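Local coordinates for AimR transcriptional regulator (Bacillus phage phi3T, PDB 5ZVV), which activates transcription of the phage aimX locus as a homodimer and is turned into an inactive monomer by the arbitrium peptide, so steering infection between lysis and lysogeny, at residues Phe57-Glu62 / Tyr256-Val261; Leu70-Asp73 / Lys77-Arg80; Val83-Ser86 / Gln90-Thr93; Tyr85-Ile88 / Leu94-Lys97; Ile100-Cys103 / Thr109-Glu112. All blocks are in the same frame, centred on the assembly; numbering follows the deposited sequence.

Overall arrangement
Contact 1 stands apart. It is a small charged contact on the surface, joining two loops far apart in sequence. Contacts 2 to 5 are local and lie along successive helices, 77-88, 92-103 and 108-124. Contacts 3 and 4 hold the same helix pair and share Tyr85 and Ser86; their centres are about 2 Å apart. Both are buried, one on backbone capping and aromatic packing, the other on hydroxyls and a water. Contact 2, buried, and contact 5, partly buried, sit at the other end of these helices, their centres about 10 Å apart. Both set a leucine against backbone carbonyls, and contact 2 adds a water. Glu61 of contact 1 reaches Tyr85 of contacts 3 and 4.

Contact 1. Residues Phe57-Glu62 / Tyr256-Val261; sequences FPDSEE and YAKNPV
Asp59 and Lys258 meet across the protein surface through a single salt bridge. Asp59 lies in the loop before helix 61-69, and Lys258 in the loop before helix 260-277. Asp59 OD1 and Lys258 NZ are 3.3 Å apart, which makes a long, weak hydrogen bond within the ion pair. The two side chains cross at about a right angle. Lys258 bends at chi2 (-53°) and is extended from there, which brings its ammonium end to Asp59.

A water bridges the same two groups. It donates to Asp59 OD1 at 2.8 Å, the shorter of the two bonds that OD1 accepts here. It also takes a weak bond from Lys258 NZ at 3.2 Å. NZ has a third weak partner, the carbonyl oxygen of Lys255 in its own loop. The ammonium is therefore shared among a carboxylate, a water and a carbonyl.

Next to Lys258, Asn259 is the N-cap of helix 260-277; its OD1 accepts from His262 N. In the segment of Asp59, Glu61 bonds to the hydroxyl of Tyr85 and takes no part in the bridge.

Both charged residues are exposed, and both touch a neighbouring molecule in the crystal. The ion pair is long and a water shares both its ends, which suggests a loose, water-assisted electrostatic link between the two loops.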
loop_
_atom_site.group_PDB
_atom_site.type_symbol
_atom_site.label_atom_id
_atom_site.label_comp_id
_atom_site.label_asym_id
_atom_site.label_seq_id
_atom_site.Cartn_x
_atom_site.Cartn_y
_atom_site.Cartn_z
ATOM N N PHE A 57 14.675 39.494 9.470
ATOM C CA PHE A 57 13.656 39.803 8.470
ATOM C C PHE A 57 12.697 38.621 8.342
ATOM O O PHE A 57 12.708 37.905 7.334
ATOM C CB PHE A 57 14.294 40.124 7.120
ATOM C CG PHE A 57 15.474 41.052 7.208
ATOM C CD1 PHE A 57 15.292 42.410 7.420
ATOM C CD2 PHE A 57 16.763 40.568 7.065
ATOM C CE1 PHE A 57 16.375 43.265 7.496
ATOM C CE2 PHE A 57 17.851 41.419 7.139
ATOM C CZ PHE A 57 17.657 42.768 7.354
ATOM N N PRO A 58 11.842 38.400 9.347
ATOM C CA PRO A 58 10.963 37.219 9.298
ATOM C C PRO A 58 9.897 37.289 8.220
ATOM O O PRO A 58 9.524 36.243 7.673
ATOM C CB PRO A 58 10.343 37.191 10.702
ATOM C CG PRO A 58 10.367 38.612 11.142
ATOM C CD PRO A 58 11.630 39.197 10.567
ATOM N N ASP A 59 9.391 38.480 7.894
ATOM C CA ASP A 59 8.321 38.621 6.914
ATOM C C ASP A 59 8.821 38.772 5.485
ATOM O O ASP A 59 8.010 38.708 4.555
ATOM C CB ASP A 59 7.434 39.822 7.260
ATOM C CG ASP A 59 6.440 39.516 8.360
ATOM O OD1 ASP A 59 6.038 38.340 8.495
ATOM O OD2 ASP A 59 6.056 40.452 9.091
ATOM N N SER A 60 10.123 38.967 5.284
ATOM C CA SER A 60 10.678 39.173 3.952
ATOM C C SER A 60 11.777 38.170 3.616
ATOM O O SER A 60 12.545 38.395 2.675
ATOM C CB SER A 60 11.210 40.600 3.818
ATOM O OG SER A 60 12.188 40.862 4.807
ATOM N N GLU A 61 11.867 37.062 4.359
ATOM C CA GLU A 61 12.961 36.123 4.127
ATOM C C GLU A 61 12.849 35.449 2.764
ATOM O O GLU A 61 13.875 35.127 2.152
ATOM C CB GLU A 61 13.016 35.074 5.240
ATOM C CG GLU A 61 11.827 34.134 5.291
ATOM C CD GLU A 61 12.114 32.871 6.086
ATOM O OE1 GLU A 61 13.304 32.569 6.322
ATOM O OE2 GLU A 61 11.147 32.178 6.472
ATOM N N GLU A 62 11.628 35.237 2.264
ATOM C CA GLU A 62 11.483 34.585 0.965
ATOM C C GLU A 62 12.038 35.453 -0.158
ATOM O O GLU A 62 12.659 34.941 -1.098
ATOM C CB GLU A 62 10.019 34.241 0.691
ATOM C CG GLU A 62 9.820 33.582 -0.667
ATOM C CD GLU A 62 8.394 33.144 -0.914
ATOM O OE1 GLU A 62 7.527 33.413 -0.056
ATOM O OE2 GLU A 62 8.142 32.530 -1.971
ATOM N N TYR A 256 2.864 31.440 12.013
ATOM C CA TYR A 256 3.620 30.675 11.033
ATOM C C TYR A 256 2.929 30.594 9.676
ATOM O O TYR A 256 3.478 29.984 8.753
ATOM C CB TYR A 256 3.885 29.260 11.566
ATOM C CG TYR A 256 4.629 29.230 12.886
ATOM C CD1 TYR A 256 5.980 29.550 12.951
ATOM C CD2 TYR A 256 3.980 28.882 14.064
ATOM C CE1 TYR A 256 6.663 29.526 14.152
ATOM C CE2 TYR A 256 4.657 28.854 15.270
ATOM C CZ TYR A 256 5.997 29.176 15.307
ATOM O OH TYR A 256 6.675 29.148 16.503
ATOM N N ALA A 257 1.744 31.183 9.532
ATOM C CA ALA A 257 1.017 31.188 8.266
ATOM C C ALA A 257 1.420 32.433 7.484
ATOM O O ALA A 257 1.128 33.558 7.900
ATOM C CB ALA A 257 -0.489 31.145 8.509
ATOM N N LYS A 258 2.092 32.235 6.350
ATOM C CA LYS A 258 2.672 33.335 5.587
ATOM C C LYS A 258 2.060 33.495 4.203
ATOM O O LYS A 258 2.589 34.263 3.390
ATOM C CB LYS A 258 4.187 33.151 5.468
ATOM C CG LYS A 258 4.905 33.150 6.805
ATOM C CD LYS A 258 4.544 34.386 7.613
ATOM C CE LYS A 258 5.204 34.370 8.982
ATOM N NZ LYS A 258 4.810 35.554 9.799
ATOM N N ASN A 259 0.973 32.790 3.910
ATOM C CA ASN A 259 0.290 32.898 2.632
ATOM C C ASN A 259 -1.191 32.618 2.865
ATOM O O ASN A 259 -1.551 31.996 3.866
ATOM C CB ASN A 259 0.872 31.931 1.592
ATOM C CG ASN A 259 0.856 30.491 2.053
ATOM O OD1 ASN A 259 -0.201 29.872 2.147
ATOM N ND2 ASN A 259 2.034 29.945 2.333
ATOM N N PRO A 260 -2.063 33.088 1.971
ATOM C CA PRO A 260 -3.507 32.911 2.216
ATOM C C PRO A 260 -3.963 31.462 2.226
ATOM O O PRO A 260 -5.005 31.168 2.822
ATOM C CB PRO A 260 -4.162 33.700 1.068
ATOM C CG PRO A 260 -3.089 33.873 0.041
ATOM C CD PRO A 260 -1.802 33.938 0.802
ATOM N N VAL A 261 -3.218 30.546 1.607
ATOM C CA VAL A 261 -3.633 29.144 1.595
ATOM C C VAL A 261 -3.553 28.551 2.999
ATOM O O VAL A 261 -4.510 27.938 3.493
ATOM C CB VAL A 261 -2.784 28.344 0.590
ATOM C CG1 VAL A 261 -3.021 26.852 0.764
ATOM C CG2 VAL A 261 -3.109 28.774 -0.836
HETATM O O HOH W 1 3.588 38.480 9.805
#

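Contact 2. Residues Leu70-Asp73 / Lys77-Arg80; sequences LELD and KCAR
Asp73 O and Ala79 N share a water. The water donates to Asp73 O at 2.7 Å, the shortest polar bond of the contact. It also accepts a weak bond from Ala79 N at 3.3 Å. Ala79 sits in the first turn of helix 77-88, where backbone N-H groups have no carbonyl one turn earlier in the helix to bind. The water fills that role and passes the bond on to the preceding loop. Beside it, the methyl of Ala79 presses on the same carbonyl, with Ala79 CB 3.4 Å from Asp73 O.

Leu72 supplies the apolar half. Its CG lies beside the backbone N and anti to the carbonyl carbon (chi1 -64°), and the fork at its end lies against Cys78. One branch, Leu72 CD1, rests on the backbone at 3.4 Å from Cys78 O. The other, Leu72 CD2, packs on Cys78 CB at 3.9 Å. The cysteine also touches Met43 and Leu46, so this patch continues into the loop around them.

The Asp73 carboxylate plays its part within the loop. OD1 accepts from Asn75 N, as in an Asx turn, and OD2 forms a salt bridge with Lys76.

No direct hydrogen bond joins the two segments. The loop is held to the helix start by leucine packing, the alanine methyl and one water, which suggests that the water is part of how the turn is held.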
loop_
_atom_site.group_PDB
_atom_site.type_symbol
_atom_site.label_atom_id
_atom_site.label_comp_id
_atom_site.label_asym_id
_atom_site.label_seq_id
_atom_site.Cartn_x
_atom_site.Cartn_y
_atom_site.Cartn_z
ATOM N N LEU A 70 20.249 32.639 -5.386
ATOM C CA LEU A 70 20.607 32.578 -6.796
ATOM C C LEU A 70 22.018 33.079 -7.071
ATOM O O LEU A 70 22.502 32.920 -8.195
ATOM C CB LEU A 70 19.600 33.373 -7.629
ATOM C CG LEU A 70 18.171 32.823 -7.623
ATOM C CD1 LEU A 70 17.260 33.693 -8.476
ATOM C CD2 LEU A 70 18.146 31.376 -8.100
ATOM N N GLU A 71 22.687 33.667 -6.078
ATOM C CA GLU A 71 24.066 34.108 -6.226
ATOM C C GLU A 71 25.079 33.103 -5.693
ATOM O O GLU A 71 26.280 33.298 -5.900
ATOM C CB GLU A 71 24.271 35.458 -5.526
ATOM C CG GLU A 71 23.447 36.594 -6.120
ATOM C CD GLU A 71 23.725 36.814 -7.598
ATOM O OE1 GLU A 71 24.889 36.650 -8.022
ATOM O OE2 GLU A 71 22.776 37.148 -8.339
ATOM N N LEU A 72 24.631 32.045 -5.021
ATOM C CA LEU A 72 25.543 31.035 -4.506
ATOM C C LEU A 72 26.215 30.278 -5.650
ATOM O O LEU A 72 25.707 30.209 -6.773
ATOM C CB LEU A 72 24.801 30.049 -3.601
ATOM C CG LEU A 72 24.181 30.603 -2.317
ATOM C CD1 LEU A 72 23.284 29.560 -1.677
ATOM C CD2 LEU A 72 25.261 31.056 -1.343
ATOM N N ASP A 73 27.376 29.712 -5.350
ATOM C CA ASP A 73 28.093 28.891 -6.319
ATOM C C ASP A 73 27.352 27.574 -6.505
ATOM O O ASP A 73 27.274 26.781 -5.557
ATOM C CB ASP A 73 29.525 28.642 -5.847
ATOM C CG ASP A 73 30.413 28.041 -6.933
ATOM O OD1 ASP A 73 29.902 27.313 -7.808
ATOM O OD2 ASP A 73 31.638 28.296 -6.901
ATOM N N LYS A 77 28.439 23.347 -1.510
ATOM C CA LYS A 77 27.470 22.859 -0.530
ATOM C C LYS A 77 26.367 23.878 -0.259
ATOM O O LYS A 77 25.205 23.503 -0.044
ATOM C CB LYS A 77 28.196 22.491 0.766
ATOM C CG LYS A 77 27.339 22.586 2.018
ATOM C CD LYS A 77 28.192 22.756 3.268
ATOM C CE LYS A 77 28.773 21.436 3.743
ATOM N NZ LYS A 77 27.702 20.491 4.169
ATOM N N CYS A 78 26.708 25.170 -0.267
ATOM C CA CYS A 78 25.723 26.200 0.046
ATOM C C CYS A 78 24.523 26.146 -0.891
ATOM O O CYS A 78 23.389 26.391 -0.468
ATOM C CB CYS A 78 26.370 27.581 -0.009
ATOM S SG CYS A 78 26.894 28.213 1.592
ATOM N N ALA A 79 24.750 25.825 -2.166
ATOM C CA ALA A 79 23.638 25.754 -3.111
ATOM C C ALA A 79 22.725 24.572 -2.806
ATOM O O ALA A 79 21.498 24.680 -2.926
ATOM C CB ALA A 79 24.171 25.671 -4.541
ATOM N N ARG A 80 23.303 23.436 -2.409
ATOM C CA ARG A 80 22.499 22.272 -2.041
ATOM C C ARG A 80 21.664 22.557 -0.797
ATOM O O ARG A 80 20.446 22.299 -0.767
ATOM C CB ARG A 80 23.418 21.070 -1.824
ATOM C CG ARG A 80 24.469 20.920 -2.911
ATOM C CD ARG A 80 25.325 19.671 -2.740
ATOM N NE ARG A 80 26.488 19.724 -3.620
ATOM C CZ ARG A 80 27.740 19.873 -3.204
ATOM N NH1 ARG A 80 28.007 19.954 -1.910
ATOM N NH2 ARG A 80 28.731 19.923 -4.083
HETATM O O HOH W 2 27.553 27.348 -2.910
#

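Contact 3. Residues Val83-Ser86 / Gln90-Thr93; sequences VEYS and QWDT
Between Ser86 and Trp91, five residues apart, one helix end runs straight into the next helix start. Trp91 N donates to Ser86 O at 3.0 Å with an N-H...O angle of 160°. This bond reaches back into the last turn of helix 77-88. It belongs to a Schellman motif, whose positive phi falls on Gln90. Trp91 is then the centre of an inverse gamma turn, closed by a weak bond of 3.1 Å from Asp92 N to Gln90 O. It is also the N-cap residue of helix 92-103. One helix thus ends and the next begins almost without a linker.

The indole is turned back over the helix that has just ended. A chi1 of -59° keeps the ring on the side of its own N, close to the carbonyl that this N binds. At the root of the side chain, Trp91 CB lies 3.6 Å from Ser86 OG. At the far end, Trp91 CH2 reaches Tyr85 CE2 at 3.8 Å. The two six-membered rings have centroids 5.7 Å apart, and their planes meet at 84°. The indole also packs on Glu61 and Glu62 of helix 61-69.

The polar ends find partners nearby. Tyr85 OH bonds to Glu61. Ser86 OG bonds to Thr95, whose hydroxyl in turn reaches Trp91 O.

Here the Schellman stop and the new N-cap leave helices 77-88 and 92-103 as a tight antiparallel hairpin. Such hairpins are the building pattern of TPR-like folds, consistent with the family of this protein.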
loop_
_atom_site.group_PDB
_atom_site.type_symbol
_atom_site.label_atom_id
_atom_site.label_comp_id
_atom_site.label_asym_id
_atom_site.label_seq_id
_atom_site.Cartn_x
_atom_site.Cartn_y
_atom_site.Cartn_z
ATOM N N VAL A 83 18.779 24.595 -1.847
ATOM C CA VAL A 83 17.649 23.915 -2.474
ATOM C C VAL A 83 16.794 23.226 -1.419
ATOM O O VAL A 83 15.557 23.210 -1.521
ATOM C CB VAL A 83 18.111 22.938 -3.578
ATOM C CG1 VAL A 83 18.504 21.576 -3.019
ATOM C CG2 VAL A 83 17.015 22.779 -4.625
ATOM N N GLU A 84 17.423 22.684 -0.368
ATOM C CA GLU A 84 16.628 22.047 0.680
ATOM C C GLU A 84 15.814 23.071 1.464
ATOM O O GLU A 84 14.623 22.859 1.734
ATOM C CB GLU A 84 17.521 21.234 1.622
ATOM C CG GLU A 84 16.856 20.862 2.956
ATOM C CD GLU A 84 15.572 20.048 2.805
ATOM O OE1 GLU A 84 15.288 19.536 1.700
ATOM O OE2 GLU A 84 14.838 19.914 3.807
ATOM N N TYR A 85 16.437 24.188 1.846
ATOM C CA TYR A 85 15.705 25.225 2.566
ATOM C C TYR A 85 14.581 25.800 1.712
ATOM O O TYR A 85 13.477 26.054 2.209
ATOM C CB TYR A 85 16.662 26.332 3.013
ATOM C CG TYR A 85 16.082 27.263 4.054
ATOM C CD1 TYR A 85 15.885 26.838 5.361
ATOM C CD2 TYR A 85 15.743 28.571 3.731
ATOM C CE1 TYR A 85 15.359 27.686 6.317
ATOM C CE2 TYR A 85 15.217 29.427 4.680
ATOM C CZ TYR A 85 15.028 28.980 5.969
ATOM O OH TYR A 85 14.504 29.830 6.916
ATOM N N SER A 86 14.838 26.001 0.419
ATOM C CA SER A 86 13.803 26.530 -0.461
ATOM C C SER A 86 12.633 25.564 -0.570
ATOM O O SER A 86 11.469 25.975 -0.494
ATOM C CB SER A 86 14.388 26.827 -1.842
ATOM O OG SER A 86 13.433 27.455 -2.678
ATOM N N GLN A 90 8.518 25.523 0.685
ATOM C CA GLN A 90 7.584 25.512 -0.445
ATOM C C GLN A 90 7.706 26.785 -1.281
ATOM O O GLN A 90 6.714 27.321 -1.780
ATOM C CB GLN A 90 6.141 25.291 0.018
ATOM C CG GLN A 90 5.880 23.895 0.567
ATOM C CD GLN A 90 4.477 23.734 1.124
ATOM O OE1 GLN A 90 3.685 24.677 1.128
ATOM N NE2 GLN A 90 4.164 22.534 1.602
ATOM N N TRP A 91 8.938 27.270 -1.438
ATOM C CA TRP A 91 9.230 28.373 -2.351
ATOM C C TRP A 91 9.487 27.783 -3.740
ATOM O O TRP A 91 10.614 27.727 -4.239
ATOM C CB TRP A 91 10.415 29.186 -1.845
ATOM C CG TRP A 91 10.215 29.775 -0.483
ATOM C CD1 TRP A 91 9.029 29.963 0.166
ATOM C CD2 TRP A 91 11.235 30.258 0.401
ATOM N NE1 TRP A 91 9.246 30.536 1.398
ATOM C CE2 TRP A 91 10.592 30.731 1.563
ATOM C CE3 TRP A 91 12.630 30.341 0.322
ATOM C CZ2 TRP A 91 11.296 31.270 2.640
ATOM C CZ3 TRP A 91 13.326 30.884 1.392
ATOM C CH2 TRP A 91 12.659 31.338 2.534
ATOM N N ASP A 92 8.390 27.353 -4.373
ATOM C CA ASP A 92 8.474 26.483 -5.546
ATOM C C ASP A 92 9.216 27.142 -6.704
ATOM O O ASP A 92 10.012 26.486 -7.386
ATOM C CB ASP A 92 7.072 26.069 -5.990
ATOM C CG ASP A 92 6.380 25.171 -4.986
ATOM O OD1 ASP A 92 7.085 24.476 -4.225
ATOM O OD2 ASP A 92 5.130 25.158 -4.959
ATOM N N THR A 93 8.949 28.425 -6.959
ATOM C CA THR A 93 9.618 29.122 -8.056
ATOM C C THR A 93 11.126 29.150 -7.836
ATOM O O THR A 93 11.915 28.721 -8.695
ATOM C CB THR A 93 9.059 30.544 -8.176
ATOM O OG1 THR A 93 7.634 30.490 -8.318
ATOM C CG2 THR A 93 9.653 31.264 -9.378
#

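Contact 4. Residues Tyr85-Ile88 / Leu94-Lys97; sequences YSDI and LTDK
Thr95 turns both branches toward helix 77-88, one to Ser86 and one to Asp87. With chi1 at -62°, its hydroxyl lies beside its own backbone N and its methyl anti to it. Ser86 OG donates to Thr95 OG1 at 2.7 Å, with the partner off to the side of its CB-OG bond. Leu94 flanks the bond, with its CG 3.5 Å from Ser86 OG.

The methyl goes to the aspartate. Asp87 and Thr95 meet at a slant, and Thr95 CG2 lies 3.9 Å from Asp87 CB and 3.8 Å from Asp87 OD1. A water joins the polar ends of the same pair. It donates to Thr95 OG1 at 2.7 Å and to Asp87 OD1 at 3.1 Å, which uses both of its hydrogens. The other carboxylate oxygen, OD2, makes a salt bridge with Arg192 of helix 184-203 and takes a weak bond from His120.

Thr95 OG1 accepts from serine and water and gives its own hydrogen to Trp91 O. Three bonds grip one buried hydroxyl. Together they probably fix the rotation of Thr95, and the arginine partner probably favours a charged Asp87 in this buried place.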
loop_
_atom_site.group_PDB
_atom_site.type_symbol
_atom_site.label_atom_id
_atom_site.label_comp_id
_atom_site.label_asym_id
_atom_site.label_seq_id
_atom_site.Cartn_x
_atom_site.Cartn_y
_atom_site.Cartn_z
ATOM N N TYR A 85 16.437 24.188 1.846
ATOM C CA TYR A 85 15.705 25.225 2.566
ATOM C C TYR A 85 14.581 25.800 1.712
ATOM O O TYR A 85 13.477 26.054 2.209
ATOM C CB TYR A 85 16.662 26.332 3.013
ATOM C CG TYR A 85 16.082 27.263 4.054
ATOM C CD1 TYR A 85 15.885 26.838 5.361
ATOM C CD2 TYR A 85 15.743 28.571 3.731
ATOM C CE1 TYR A 85 15.359 27.686 6.317
ATOM C CE2 TYR A 85 15.217 29.427 4.680
ATOM C CZ TYR A 85 15.028 28.980 5.969
ATOM O OH TYR A 85 14.504 29.830 6.916
ATOM N N SER A 86 14.838 26.001 0.419
ATOM C CA SER A 86 13.803 26.530 -0.461
ATOM C C SER A 86 12.633 25.564 -0.570
ATOM O O SER A 86 11.469 25.975 -0.494
ATOM C CB SER A 86 14.388 26.827 -1.842
ATOM O OG SER A 86 13.433 27.455 -2.678
ATOM N N ASP A 87 12.918 24.268 -0.723
ATOM C CA ASP A 87 11.833 23.316 -0.933
ATOM C C ASP A 87 11.043 23.064 0.346
ATOM O O ASP A 87 9.822 22.874 0.293
ATOM C CB ASP A 87 12.373 22.003 -1.488
ATOM C CG ASP A 87 11.266 21.029 -1.822
ATOM O OD1 ASP A 87 10.594 21.229 -2.855
ATOM O OD2 ASP A 87 11.052 20.078 -1.041
ATOM N N ILE A 88 11.711 23.049 1.504
ATOM C CA ILE A 88 10.970 22.806 2.739
ATOM C C ILE A 88 10.051 23.982 3.055
ATOM O O ILE A 88 9.003 23.807 3.688
ATOM C CB ILE A 88 11.928 22.497 3.908
ATOM C CG1 ILE A 88 11.171 21.794 5.037
ATOM C CG2 ILE A 88 12.591 23.764 4.424
ATOM C CD1 ILE A 88 12.046 21.371 6.200
ATOM N N LEU A 94 11.539 29.653 -6.671
ATOM C CA LEU A 94 12.947 29.639 -6.295
ATOM C C LEU A 94 13.508 28.224 -6.322
ATOM O O LEU A 94 14.611 27.999 -6.834
ATOM C CB LEU A 94 13.114 30.259 -4.908
ATOM C CG LEU A 94 14.528 30.323 -4.332
ATOM C CD1 LEU A 94 15.429 31.169 -5.216
ATOM C CD2 LEU A 94 14.500 30.870 -2.918
ATOM N N THR A 95 12.757 27.259 -5.784
ATOM C CA THR A 95 13.234 25.880 -5.737
ATOM C C THR A 95 13.560 25.361 -7.131
ATOM O O THR A 95 14.597 24.722 -7.335
ATOM C CB THR A 95 12.194 24.978 -5.070
ATOM O OG1 THR A 95 11.976 25.397 -3.716
ATOM C CG2 THR A 95 12.660 23.528 -5.077
ATOM N N ASP A 96 12.695 25.642 -8.109
ATOM C CA ASP A 96 12.926 25.133 -9.457
ATOM C C ASP A 96 14.091 25.849 -10.128
ATOM O O ASP A 96 14.876 25.221 -10.854
ATOM C CB ASP A 96 11.650 25.257 -10.289
ATOM C CG ASP A 96 10.541 24.352 -9.784
ATOM O OD1 ASP A 96 10.857 23.329 -9.138
ATOM O OD2 ASP A 96 9.356 24.660 -10.035
ATOM N N LYS A 97 14.231 27.157 -9.892
ATOM C CA LYS A 97 15.405 27.860 -10.407
ATOM C C LYS A 97 16.695 27.257 -9.855
ATOM O O LYS A 97 17.646 26.987 -10.604
ATOM C CB LYS A 97 15.311 29.349 -10.072
ATOM C CG LYS A 97 14.187 30.069 -10.802
ATOM C CD LYS A 97 14.081 31.521 -10.368
ATOM C CE LYS A 97 12.874 32.194 -11.009
ATOM N NZ LYS A 97 12.689 33.592 -10.528
HETATM O O HOH W 3 9.644 24.101 -3.357
#

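Contact 5. Residues Ile100-Cys103 / Thr109-Glu112; sequences INLC and TSQE
Leu102 packs against Ser110 where two consecutive helices, 92-103 and 108-124, form a helical hairpin, consistent with the TPR-like fold of the family. The backbones come very close. The CA atoms of Cys103 and Gln111 are 4.5 Å apart, and those of Leu102 and Ser110 5.1 Å.

The leucine can be followed outward. Leu102 CB lies against the backbone, 3.5 Å from Ser110 O. From there chi1 (-69°) swings CG away from its own carbonyl and leads the fork along the flank of the serine. Of the two tips, CD2 does the touching, at 4.0 Å from Ser110 CB and 4.1 Å from Ser110 OG. CD2 also meets Ala79 and CD1 meets Val83, both of helix 77-88.

The serine hydroxyl does not rely on the leucine. It bonds to Pro74 O and, weakly, to Arg80 NE, which ties this hairpin to the loop before helix 77-88 and to its first turn.

No hydrogen bond joins the two segments directly. Leu102 O and Ser110 O are both acceptors, 3.3 Å apart, so they offer each other no bond. The aliphatic part of Gln111 covers the end of helix 92-103, with Gln111 CG 3.7 Å from Cys103 O, and its NE2 goes on to bond Ser105 O. Leu102 O does have a partner of a softer kind: Gln111 CA makes a C-H...O contact with it at 3.4 Å, with an angle of 136° at the hydrogen.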
loop_
_atom_site.group_PDB
_atom_site.type_symbol
_atom_site.label_atom_id
_atom_site.label_comp_id
_atom_site.label_asym_id
_atom_site.label_seq_id
_atom_site.Cartn_x
_atom_site.Cartn_y
_atom_site.Cartn_z
ATOM N N ILE A 100 17.506 23.973 -11.444
ATOM C CA ILE A 100 18.145 24.158 -12.747
ATOM C C ILE A 100 19.627 24.478 -12.574
ATOM O O ILE A 100 20.487 23.904 -13.255
ATOM C CB ILE A 100 17.417 25.250 -13.551
ATOM C CG1 ILE A 100 16.032 24.754 -13.980
ATOM C CG2 ILE A 100 18.246 25.673 -14.759
ATOM C CD1 ILE A 100 15.149 25.832 -14.565
ATOM N N ASN A 101 19.951 25.395 -11.653
ATOM C CA ASN A 101 21.356 25.739 -11.437
ATOM C C ASN A 101 22.166 24.531 -10.970
ATOM O O ASN A 101 23.319 24.351 -11.380
ATOM C CB ASN A 101 21.476 26.881 -10.428
ATOM C CG ASN A 101 20.981 28.203 -10.978
ATOM O OD1 ASN A 101 20.813 28.363 -12.185
ATOM N ND2 ASN A 101 20.753 29.163 -10.090
ATOM N N LEU A 102 21.580 23.692 -10.112
ATOM C CA LEU A 102 22.292 22.521 -9.610
ATOM C C LEU A 102 22.478 21.476 -10.700
ATOM O O LEU A 102 23.509 20.796 -10.743
ATOM C CB LEU A 102 21.545 21.921 -8.420
ATOM C CG LEU A 102 21.538 22.756 -7.140
ATOM C CD1 LEU A 102 20.690 22.088 -6.075
ATOM C CD2 LEU A 102 22.958 22.961 -6.647
ATOM N N CYS A 103 21.490 21.328 -11.586
ATOM C CA CYS A 103 21.623 20.372 -12.680
ATOM C C CYS A 103 22.668 20.830 -13.691
ATOM O O CYS A 103 23.454 20.016 -14.188
ATOM C CB CYS A 103 20.270 20.156 -13.359
ATOM S SG CYS A 103 19.111 19.123 -12.417
ATOM N N THR A 109 28.100 16.023 -7.257
ATOM C CA THR A 109 27.192 16.069 -6.113
ATOM C C THR A 109 26.071 17.074 -6.347
ATOM O O THR A 109 24.902 16.785 -6.067
ATOM C CB THR A 109 27.957 16.413 -4.832
ATOM O OG1 THR A 109 29.058 15.514 -4.667
ATOM C CG2 THR A 109 27.043 16.301 -3.619
ATOM N N SER A 110 26.407 18.261 -6.862
ATOM C CA SER A 110 25.376 19.248 -7.162
ATOM C C SER A 110 24.412 18.733 -8.223
ATOM O O SER A 110 23.195 18.902 -8.096
ATOM C CB SER A 110 26.014 20.563 -7.608
ATOM O OG SER A 110 26.636 21.222 -6.521
ATOM N N GLN A 111 24.936 18.101 -9.278
ATOM C CA GLN A 111 24.066 17.510 -10.291
ATOM C C GLN A 111 23.151 16.458 -9.681
ATOM O O GLN A 111 21.970 16.366 -10.036
ATOM C CB GLN A 111 24.900 16.889 -11.411
ATOM C CG GLN A 111 25.740 17.869 -12.199
ATOM C CD GLN A 111 26.568 17.182 -13.268
ATOM O OE1 GLN A 111 26.394 15.990 -13.533
ATOM N NE2 GLN A 111 27.477 17.929 -13.886
ATOM N N GLU A 112 23.683 15.654 -8.761
ATOM C CA GLU A 112 22.895 14.610 -8.119
ATOM C C GLU A 112 21.763 15.208 -7.293
ATOM O O GLU A 112 20.608 14.769 -7.386
ATOM C CB GLU A 112 23.820 13.748 -7.260
ATOM C CG GLU A 112 23.139 12.843 -6.263
ATOM C CD GLU A 112 24.146 12.050 -5.457
ATOM O OE1 GLU A 112 25.165 11.629 -6.043
ATOM O OE2 GLU A 112 23.932 11.867 -4.241
#